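PDB 4RTB: HydG protein from Carboxydothermus hydrogenoformans, which is a radical SAM maturase of [FeFe]-hydrogenase that makes its CO and CN ligands, using a [4Fe-4S] cluster and S-adenosylmethionine. Local coordinates for residues 133-138 / 173-178; 160-165 / 194-199; 83-88 / 336-341. All coordinates share one frame; numbering follows the deposited sequence.

Contact 1 (133-138 / 173-178)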
loop_
_atom_site.group_PDB
_atom_site.type_symbol
_atom_site.label_atom_id
_atom_site.label_comp_id
_atom_site.label_asym_id
_atom_site.label_seq_id
_atom_site.Cartn_x
_atom_site.Cartn_y
_atom_site.Cartn_z
ATOM N N GLU A 133 -2.489 -11.730 23.499
ATOM C CA GLU A 133 -2.463 -12.348 22.174
ATOM C C GLU A 133 -1.890 -11.406 21.117
ATOM O O GLU A 133 -0.990 -11.787 20.363
ATOM C CB GLU A 133 -3.870 -12.808 21.772
ATOM C CG GLU A 133 -4.210 -14.220 22.235
ATOM C CD GLU A 133 -5.703 -14.445 22.400
ATOM O OE1 GLU A 133 -6.083 -15.460 23.024
ATOM O OE2 GLU A 133 -6.495 -13.612 21.912
ATOM N N ALA A 134 -2.408 -10.182 21.065
ATOM C CA ALA A 134 -1.929 -9.185 20.113
ATOM C C ALA A 134 -0.440 -8.898 20.304
ATOM O O ALA A 134 0.329 -8.877 19.336
ATOM C CB ALA A 134 -2.736 -7.903 20.244
ATOM N N VAL A 135 -0.039 -8.680 21.555
ATOM C CA VAL A 135 1.364 -8.438 21.873
ATOM C C VAL A 135 2.241 -9.619 21.450
ATOM O O VAL A 135 3.337 -9.431 20.916
ATOM C CB VAL A 135 1.551 -8.153 23.382
ATOM C CG1 VAL A 135 2.957 -8.519 23.844
ATOM C CG2 VAL A 135 1.248 -6.692 23.683
ATOM N N ASP A 136 1.744 -10.834 21.667
ATOM C CA ASP A 136 2.482 -12.036 21.288
ATOM C C ASP A 136 2.635 -12.124 19.773
ATOM O O ASP A 136 3.660 -12.583 19.267
ATOM C CB ASP A 136 1.783 -13.286 21.822
ATOM C CG ASP A 136 2.731 -14.214 22.555
ATOM O OD1 ASP A 136 2.697 -15.431 22.281
ATOM O OD2 ASP A 136 3.500 -13.728 23.412
ATOM N N GLU A 137 1.601 -11.685 19.062
ATOM C CA GLU A 137 1.641 -11.601 17.606
ATOM C C GLU A 137 2.710 -10.609 17.159
ATOM O O GLU A 137 3.448 -10.859 16.203
ATOM C CB GLU A 137 0.274 -11.190 17.054
ATOM C CG GLU A 137 -0.822 -12.227 17.252
ATOM C CD GLU A 137 -0.635 -13.449 16.374
ATOM O OE1 GLU A 137 -1.036 -13.397 15.193
ATOM O OE2 GLU A 137 -0.088 -14.460 16.864
ATOM N N ALA A 138 2.789 -9.482 17.863
ATOM C CA ALA A 138 3.812 -8.481 17.582
ATOM C C ALA A 138 5.209 -9.058 17.816
ATOM O O ALA A 138 6.143 -8.776 17.061
ATOM C CB ALA A 138 3.594 -7.242 18.435
ATOM N N TYR A 173 4.120 -0.915 21.443
ATOM C CA TYR A 173 5.281 -0.026 21.407
ATOM C C TYR A 173 6.245 -0.272 22.564
ATOM O O TYR A 173 7.461 -0.197 22.391
ATOM C CB TYR A 173 4.845 1.440 21.423
ATOM C CG TYR A 173 4.610 2.033 20.057
ATOM C CD1 TYR A 173 5.641 2.121 19.130
ATOM C CD2 TYR A 173 3.363 2.523 19.699
ATOM C CE1 TYR A 173 5.431 2.671 17.878
ATOM C CE2 TYR A 173 3.143 3.074 18.453
ATOM C CZ TYR A 173 4.180 3.146 17.547
ATOM O OH TYR A 173 3.961 3.692 16.304
ATOM N N SER A 174 5.705 -0.563 23.741
ATOM C CA SER A 174 6.546 -0.691 24.925
ATOM C C SER A 174 7.122 -2.099 25.080
ATOM O O SER A 174 8.312 -2.258 25.348
ATOM C CB SER A 174 5.758 -0.302 26.177
ATOM O OG SER A 174 6.634 0.006 27.250
ATOM N N GLU A 175 6.281 -3.113 24.900
ATOM C CA GLU A 175 6.694 -4.503 25.094
ATOM C C GLU A 175 7.488 -5.077 23.921
ATOM O O GLU A 175 8.265 -6.015 24.096
ATOM C CB GLU A 175 5.469 -5.385 25.352
ATOM C CG GLU A 175 5.246 -5.747 26.812
ATOM C CD GLU A 175 3.868 -6.336 27.057
ATOM O OE1 GLU A 175 3.756 -7.575 27.180
ATOM O OE2 GLU A 175 2.896 -5.554 27.128
ATOM N N VAL A 176 7.285 -4.528 22.727
ATOM C CA VAL A 176 7.935 -5.057 21.529
ATOM C C VAL A 176 8.778 -3.986 20.837
ATOM O O VAL A 176 8.536 -2.792 21.007
ATOM C CB VAL A 176 6.900 -5.611 20.523
ATOM C CG1 VAL A 176 7.553 -6.600 19.566
ATOM C CG2 VAL A 176 5.749 -6.276 21.259
ATOM N N ASP A 177 9.767 -4.419 20.061
ATOM C CA ASP A 177 10.601 -3.493 19.304
ATOM C C ASP A 177 10.017 -3.228 17.917
ATOM O O ASP A 177 10.572 -3.649 16.907
ATOM C CB ASP A 177 12.028 -4.031 19.176
ATOM C CG ASP A 177 12.952 -3.062 18.463
ATOM O OD1 ASP A 177 12.765 -1.837 18.623
ATOM O OD2 ASP A 177 13.855 -3.523 17.732
ATOM N N ILE A 178 8.889 -2.530 17.873
ATOM C CA ILE A 178 8.278 -2.170 16.601
ATOM C C ILE A 178 8.524 -0.697 16.295
ATOM O O ILE A 178 8.132 0.182 17.062
ATOM C CB ILE A 178 6.766 -2.453 16.591
ATOM C CG1 ILE A 178 6.503 -3.912 16.960
ATOM C CG2 ILE A 178 6.178 -2.137 15.227
ATOM C CD1 ILE A 178 7.229 -4.899 16.074
#
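V135 and A138, one turn apart on helix 131-144, meet E175 and V176 where helix 158-175 gives out. V176 is the first residue past the helix to leave helical backbone angles, and its extended conformation (phi -122°, psi 156°) presents the side chain to the neighbouring helix. Its CG2, anti to its own carbonyl carbon, sits 3.7 Å from A138 CB, while CG1, anti to the backbone N (chi1 -159°), lies over the end of the A138 peptide, with V176 CG1 3.6 Å from A138 O. The small A138 lets V176 come close: their CA atoms are 6.7 Å apart, against 7.4 Å for V135 and E175. V135 meets V176 more loosely, V135 CG1 lying 4.4 Å from V176 CG2; its two methyls lie nearer the carboxylate of E175. The E175 chain runs extended beyond CG and crosses V135 at about a right angle, bringing E175 OE1 within 3.6 Å of V135 CG1; E175 OE2 lies 4.0 Å from V135 CG2. This is van der Waals contact between methyls and the end of an acidic chain, with the glutamate at the exposed margin and both valines buried. I178 adds a light contact, its CD1 4.1 Å from A138 O. Between V176 and I178 the chain bends at D177, the centre of an inverse gamma turn; the acid points away from helix 131-144 at its CB but forms a salt bridge with R142 farther along that helix. The contact is plain packing between two successive helices of the radical SAM domain: V135 also touches A171 and A138 touches I172 on helix 158-175, while A134 reaches I168 and L104 of strand 95-105.

Contact 2 (160-165 / 194-199); sequences KTLSYL and ERLKKL
The guanidinium of R195 lies with one face on L162, whose CB stands 3.7 Å above its plane, over the centre of the group; S163 OG is at the edge, in the plane. In the (beta/alpha) barrel of radical SAM enzymes, this joins helix 158-175 to helix 190-197, the helices on either side of strand 180-184 in the chain. R195 gets there by a bend at chi3 (67°), which turns the end of an otherwise extended chain across L162. The edge contact is loose, S163 OG to R195 NH1 being 3.6 Å, and the stronger polar partners are elsewhere: S163 OG bonds to D159 O, and R195 NH1 forms a salt bridge with E166, one turn farther along the same helix as L162. The flat cation is thus steadied by an apolar contact over its face and a carboxylate at NH1. With an alanine in place of R195, E166 would probably lose this cationic partner and the side of L162 under the guanidinium would be uncovered.

Deeper in, leucines dominate. L196 has its CG anti to the backbone N (chi1 -160°), and this carries its end toward helix 158-175, where L196 CD1 meets L162 CD2 at 4.0 Å, the two side chains crossing at about a right angle. The same CD1 of L196 lies 4.4 Å from L165 CD1. L165 is buried, packs also on L104 and L151 of the sheet, and comes within about 4 Å, side chain to side chain, of M153, an S-adenosylmethionine-binding residue. Farther along, L199 fits against L165, its CD1 3.9 Å from L165 CB and 3.7 Å from the backbone oxygen L165 O.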
loop_
_atom_site.group_PDB
_atom_site.type_symbol
_atom_site.label_atom_id
_atom_site.label_comp_id
_atom_site.label_asym_id
_atom_site.label_seq_id
_atom_site.Cartn_x
_atom_site.Cartn_y
_atom_site.Cartn_z
ATOM N N LYS A 160 -15.551 1.565 20.970
ATOM C CA LYS A 160 -15.065 0.200 21.123
ATOM C C LYS A 160 -13.634 0.057 20.608
ATOM O O LYS A 160 -12.692 -0.158 21.387
ATOM C CB LYS A 160 -15.980 -0.773 20.376
ATOM C CG LYS A 160 -16.714 -1.776 21.248
ATOM C CD LYS A 160 -16.548 -3.184 20.686
ATOM C CE LYS A 160 -17.549 -4.159 21.288
ATOM N NZ LYS A 160 -17.352 -5.538 20.754
ATOM N N THR A 161 -13.491 0.186 19.290
ATOM C CA THR A 161 -12.208 0.023 18.616
ATOM C C THR A 161 -11.152 0.945 19.187
ATOM O O THR A 161 -10.012 0.539 19.389
ATOM C CB THR A 161 -12.308 0.307 17.106
ATOM O OG1 THR A 161 -12.485 1.712 16.893
ATOM C CG2 THR A 161 -13.463 -0.444 16.491
ATOM N N LEU A 162 -11.532 2.191 19.442
ATOM C CA LEU A 162 -10.557 3.170 19.892
ATOM C C LEU A 162 -10.080 2.903 21.312
ATOM O O LEU A 162 -8.931 3.178 21.628
ATOM C CB LEU A 162 -11.125 4.578 19.780
ATOM C CG LEU A 162 -11.090 5.094 18.344
ATOM C CD1 LEU A 162 -11.661 6.483 18.282
ATOM C CD2 LEU A 162 -9.665 5.072 17.806
ATOM N N SER A 163 -10.945 2.365 22.165
ATOM C CA SER A 163 -10.509 1.981 23.505
ATOM C C SER A 163 -9.560 0.788 23.409
ATOM O O SER A 163 -8.469 0.775 24.004
ATOM C CB SER A 163 -11.709 1.645 24.386
ATOM O OG SER A 163 -12.720 2.626 24.241
ATOM N N TYR A 164 -10.004 -0.206 22.642
ATOM C CA TYR A 164 -9.229 -1.404 22.333
ATOM C C TYR A 164 -7.796 -1.070 21.901
ATOM O O TYR A 164 -6.821 -1.583 22.464
ATOM C CB TYR A 164 -9.961 -2.188 21.240
ATOM C CG TYR A 164 -9.358 -3.515 20.855
ATOM C CD1 TYR A 164 -8.735 -3.682 19.624
ATOM C CD2 TYR A 164 -9.438 -4.610 21.704
ATOM C CE1 TYR A 164 -8.194 -4.897 19.256
ATOM C CE2 TYR A 164 -8.898 -5.833 21.344
ATOM C CZ TYR A 164 -8.280 -5.969 20.117
ATOM O OH TYR A 164 -7.736 -7.181 19.751
ATOM N N LEU A 165 -7.681 -0.191 20.912
ATOM C CA LEU A 165 -6.384 0.247 20.415
ATOM C C LEU A 165 -5.659 1.114 21.437
ATOM O O LEU A 165 -4.431 1.096 21.516
ATOM C CB LEU A 165 -6.545 1.012 19.099
ATOM C CG LEU A 165 -6.949 0.190 17.875
ATOM C CD1 LEU A 165 -7.147 1.086 16.664
ATOM C CD2 LEU A 165 -5.904 -0.873 17.587
ATOM N N GLU A 194 -8.538 12.533 16.835
ATOM C CA GLU A 194 -7.796 13.196 17.903
ATOM C C GLU A 194 -7.353 12.177 18.945
ATOM O O GLU A 194 -6.290 12.318 19.551
ATOM C CB GLU A 194 -8.635 14.292 18.560
ATOM C CG GLU A 194 -8.546 15.642 17.869
ATOM N N ARG A 195 -8.172 11.153 19.152
ATOM C CA ARG A 195 -7.830 10.086 20.082
ATOM C C ARG A 195 -6.722 9.220 19.498
ATOM O O ARG A 195 -5.838 8.760 20.221
ATOM C CB ARG A 195 -9.061 9.232 20.415
ATOM C CG ARG A 195 -10.078 9.920 21.323
ATOM C CD ARG A 195 -11.302 9.045 21.579
ATOM N NE ARG A 195 -10.989 7.860 22.375
ATOM C CZ ARG A 195 -11.862 6.897 22.657
ATOM N NH1 ARG A 195 -11.491 5.853 23.389
ATOM N NH2 ARG A 195 -13.107 6.973 22.205
ATOM N N LEU A 196 -6.767 9.015 18.185
ATOM C CA LEU A 196 -5.810 8.141 17.515
ATOM C C LEU A 196 -4.426 8.779 17.427
ATOM O O LEU A 196 -3.415 8.097 17.588
ATOM C CB LEU A 196 -6.309 7.774 16.116
ATOM C CG LEU A 196 -5.661 6.529 15.508
ATOM C CD1 LEU A 196 -5.939 5.312 16.378
ATOM C CD2 LEU A 196 -6.144 6.296 14.083
ATOM N N LYS A 197 -4.388 10.086 17.181
ATOM C CA LYS A 197 -3.129 10.823 17.100
ATOM C C LYS A 197 -2.333 10.718 18.406
ATOM O O LYS A 197 -1.102 10.787 18.394
ATOM C CB LYS A 197 -3.391 12.293 16.753
ATOM C CG LYS A 197 -2.140 13.106 16.450
ATOM N N LYS A 198 -3.035 10.539 19.524
ATOM C CA LYS A 198 -2.388 10.385 20.827
ATOM C C LYS A 198 -1.708 9.027 20.979
ATOM O O LYS A 198 -0.853 8.847 21.847
ATOM C CB LYS A 198 -3.402 10.575 21.958
ATOM C CG LYS A 198 -3.886 12.006 22.152
ATOM N N LEU A 199 -2.097 8.070 20.141
ATOM C CA LEU A 199 -1.552 6.718 20.216
ATOM C C LEU A 199 -0.200 6.614 19.524
ATOM O O LEU A 199 0.445 5.563 19.567
ATOM C CB LEU A 199 -2.527 5.713 19.605
ATOM C CG LEU A 199 -3.861 5.556 20.335
ATOM C CD1 LEU A 199 -4.636 4.366 19.789
ATOM C CD2 LEU A 199 -3.635 5.416 21.831
#

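Contact 3 (83-88 / 336-341); sequences QARKVK and LVELGV
K88 stretches past the end of helix 330-339, where its NZ donates a hydrogen bond of 2.9 Å to V337 O, meeting that carbonyl at 145° and only 15° from its plane. Bends at chi2 (-91°) and chi4 let the lysine follow the backbone, with K88 CG 3.6 Å from G340 CA. A84 CB sits on the last helical carbonyl, 3.3 Å from L339 O. Alongside, the extended R85 chain crosses L339 and E338 obliquely. R85 NE and E338 OE1 form a long salt bridge of 3.6 Å, with the oxygen well out of the guanidinium plane, so that the charges face each other without an N-H aimed at the acid. G340, beside the lysine chain, leaves the helix with positive phi, where a side chain would jam against L339 O. Farther out, A84 packs on A311 and K88 touches R314, both of helix 303-316, while V337 and V341 rest on I96 of strand 95-105. The lysine ammonium, beside V337 O at the C-terminal end of a helix, would probably be favoured there by the helix dipole.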
loop_
_atom_site.group_PDB
_atom_site.type_symbol
_atom_site.label_atom_id
_atom_site.label_comp_id
_atom_site.label_asym_id
_atom_site.label_seq_id
_atom_site.Cartn_x
_atom_site.Cartn_y
_atom_site.Cartn_z
ATOM N N GLN A 83 9.374 4.644 -18.762
ATOM C CA GLN A 83 9.308 5.835 -17.920
ATOM C C GLN A 83 9.046 5.496 -16.455
ATOM O O GLN A 83 9.645 6.095 -15.559
ATOM C CB GLN A 83 8.229 6.790 -18.428
ATOM C CG GLN A 83 8.782 7.972 -19.194
ATOM C CD GLN A 83 9.726 8.814 -18.358
ATOM O OE1 GLN A 83 9.505 9.014 -17.163
ATOM N NE2 GLN A 83 10.790 9.308 -18.983
ATOM N N ALA A 84 8.154 4.538 -16.217
ATOM C CA ALA A 84 7.829 4.119 -14.857
ATOM C C ALA A 84 9.070 3.618 -14.118
ATOM O O ALA A 84 9.352 4.056 -12.995
ATOM C CB ALA A 84 6.754 3.045 -14.876
ATOM N N ARG A 85 9.809 2.711 -14.754
ATOM C CA ARG A 85 11.033 2.170 -14.166
ATOM C C ARG A 85 12.056 3.276 -13.942
ATOM O O ARG A 85 12.770 3.281 -12.930
ATOM C CB ARG A 85 11.635 1.072 -15.055
ATOM C CG ARG A 85 10.700 -0.100 -15.346
ATOM C CD ARG A 85 11.420 -1.259 -16.041
ATOM N NE ARG A 85 10.528 -2.403 -16.226
ATOM C CZ ARG A 85 10.330 -3.031 -17.381
ATOM N NH1 ARG A 85 10.972 -2.641 -18.474
ATOM N NH2 ARG A 85 9.490 -4.057 -17.440
ATOM N N LYS A 86 12.125 4.215 -14.883
ATOM C CA LYS A 86 13.090 5.302 -14.761
ATOM C C LYS A 86 12.782 6.166 -13.541
ATOM O O LYS A 86 13.680 6.513 -12.773
ATOM C CB LYS A 86 13.116 6.159 -16.027
ATOM C CG LYS A 86 14.382 6.986 -16.163
ATOM C CD LYS A 86 15.015 6.805 -17.532
ATOM C CE LYS A 86 14.399 7.749 -18.545
ATOM N NZ LYS A 86 14.735 9.166 -18.238
ATOM N N VAL A 87 11.506 6.493 -13.365
ATOM C CA VAL A 87 11.050 7.303 -12.239
ATOM C C VAL A 87 11.251 6.602 -10.893
ATOM O O VAL A 87 11.776 7.195 -9.933
ATOM C CB VAL A 87 9.563 7.668 -12.405
ATOM C CG1 VAL A 87 9.012 8.293 -11.136
ATOM C CG2 VAL A 87 9.376 8.596 -13.598
ATOM N N LYS A 88 10.833 5.339 -10.830
ATOM C CA LYS A 88 10.987 4.547 -9.616
ATOM C C LYS A 88 12.457 4.463 -9.226
ATOM O O LYS A 88 12.797 4.560 -8.045
ATOM C CB LYS A 88 10.398 3.145 -9.799
ATOM C CG LYS A 88 10.213 2.368 -8.494
ATOM C CD LYS A 88 11.436 1.526 -8.152
ATOM C CE LYS A 88 11.436 1.121 -6.684
ATOM N NZ LYS A 88 10.206 0.379 -6.303
ATOM N N LEU A 336 6.349 -5.543 -10.618
ATOM C CA LEU A 336 5.625 -4.405 -10.071
ATOM C C LEU A 336 6.555 -3.558 -9.212
ATOM O O LEU A 336 6.454 -2.329 -9.207
ATOM C CB LEU A 336 4.414 -4.872 -9.259
ATOM C CG LEU A 336 3.366 -5.661 -10.047
ATOM C CD1 LEU A 336 2.321 -6.261 -9.119
ATOM C CD2 LEU A 336 2.712 -4.787 -11.108
ATOM N N VAL A 337 7.463 -4.210 -8.491
ATOM C CA VAL A 337 8.472 -3.469 -7.740
ATOM C C VAL A 337 9.353 -2.673 -8.711
ATOM O O VAL A 337 9.684 -1.516 -8.444
ATOM C CB VAL A 337 9.343 -4.399 -6.862
ATOM C CG1 VAL A 337 10.439 -3.607 -6.170
ATOM C CG2 VAL A 337 8.479 -5.120 -5.833
ATOM N N GLU A 338 9.708 -3.285 -9.841
ATOM C CA GLU A 338 10.462 -2.595 -10.893
ATOM C C GLU A 338 9.719 -1.364 -11.420
ATOM O O GLU A 338 10.333 -0.330 -11.696
ATOM C CB GLU A 338 10.760 -3.542 -12.068
ATOM C CG GLU A 338 12.066 -4.330 -11.979
ATOM C CD GLU A 338 12.208 -5.363 -13.096
ATOM O OE1 GLU A 338 12.188 -4.978 -14.287
ATOM O OE2 GLU A 338 12.336 -6.566 -12.779
ATOM N N LEU A 339 8.400 -1.482 -11.556
ATOM C CA LEU A 339 7.613 -0.461 -12.247
ATOM C C LEU A 339 7.046 0.658 -11.364
ATOM O O LEU A 339 6.499 1.629 -11.889
ATOM C CB LEU A 339 6.461 -1.122 -13.006
ATOM C CG LEU A 339 6.711 -1.427 -14.484
ATOM C CD1 LEU A 339 7.634 -2.620 -14.646
ATOM C CD2 LEU A 339 5.401 -1.655 -15.214
ATOM N N GLY A 340 7.157 0.539 -10.043
ATOM C CA GLY A 340 6.710 1.626 -9.186
ATOM C C GLY A 340 6.451 1.335 -7.717
ATOM O O GLY A 340 6.567 2.229 -6.876
ATOM N N VAL A 341 6.081 0.096 -7.412
ATOM C CA VAL A 341 5.784 -0.318 -6.043
ATOM C C VAL A 341 6.959 -0.053 -5.105
ATOM O O VAL A 341 8.093 -0.415 -5.409
ATOM C CB VAL A 341 5.415 -1.814 -5.991
ATOM C CG1 VAL A 341 5.391 -2.323 -4.559
ATOM C CG2 VAL A 341 4.081 -2.056 -6.683
#

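From the N terminus, helix 74-91 supplies the first half of contact 3, which closes only after some 250 residues, when helix 330-339 comes back to it. Contacts 1 and 2 are both nested within that long loop. Helix 131-144 opens contact 1, helix 158-175 then opens contact 2 near its start and completes contact 1 at its end, and helix 190-197 completes contact 2, so the two loops cross. Their centres lie about 17 Å apart, and Y173 CE2 touches L199 O at 3.8 Å. They tie three successive helices of the radical SAM domain together; contact 3, on the opposite side of the chain's centre, joins the N-terminal helical region to the later part of the fold.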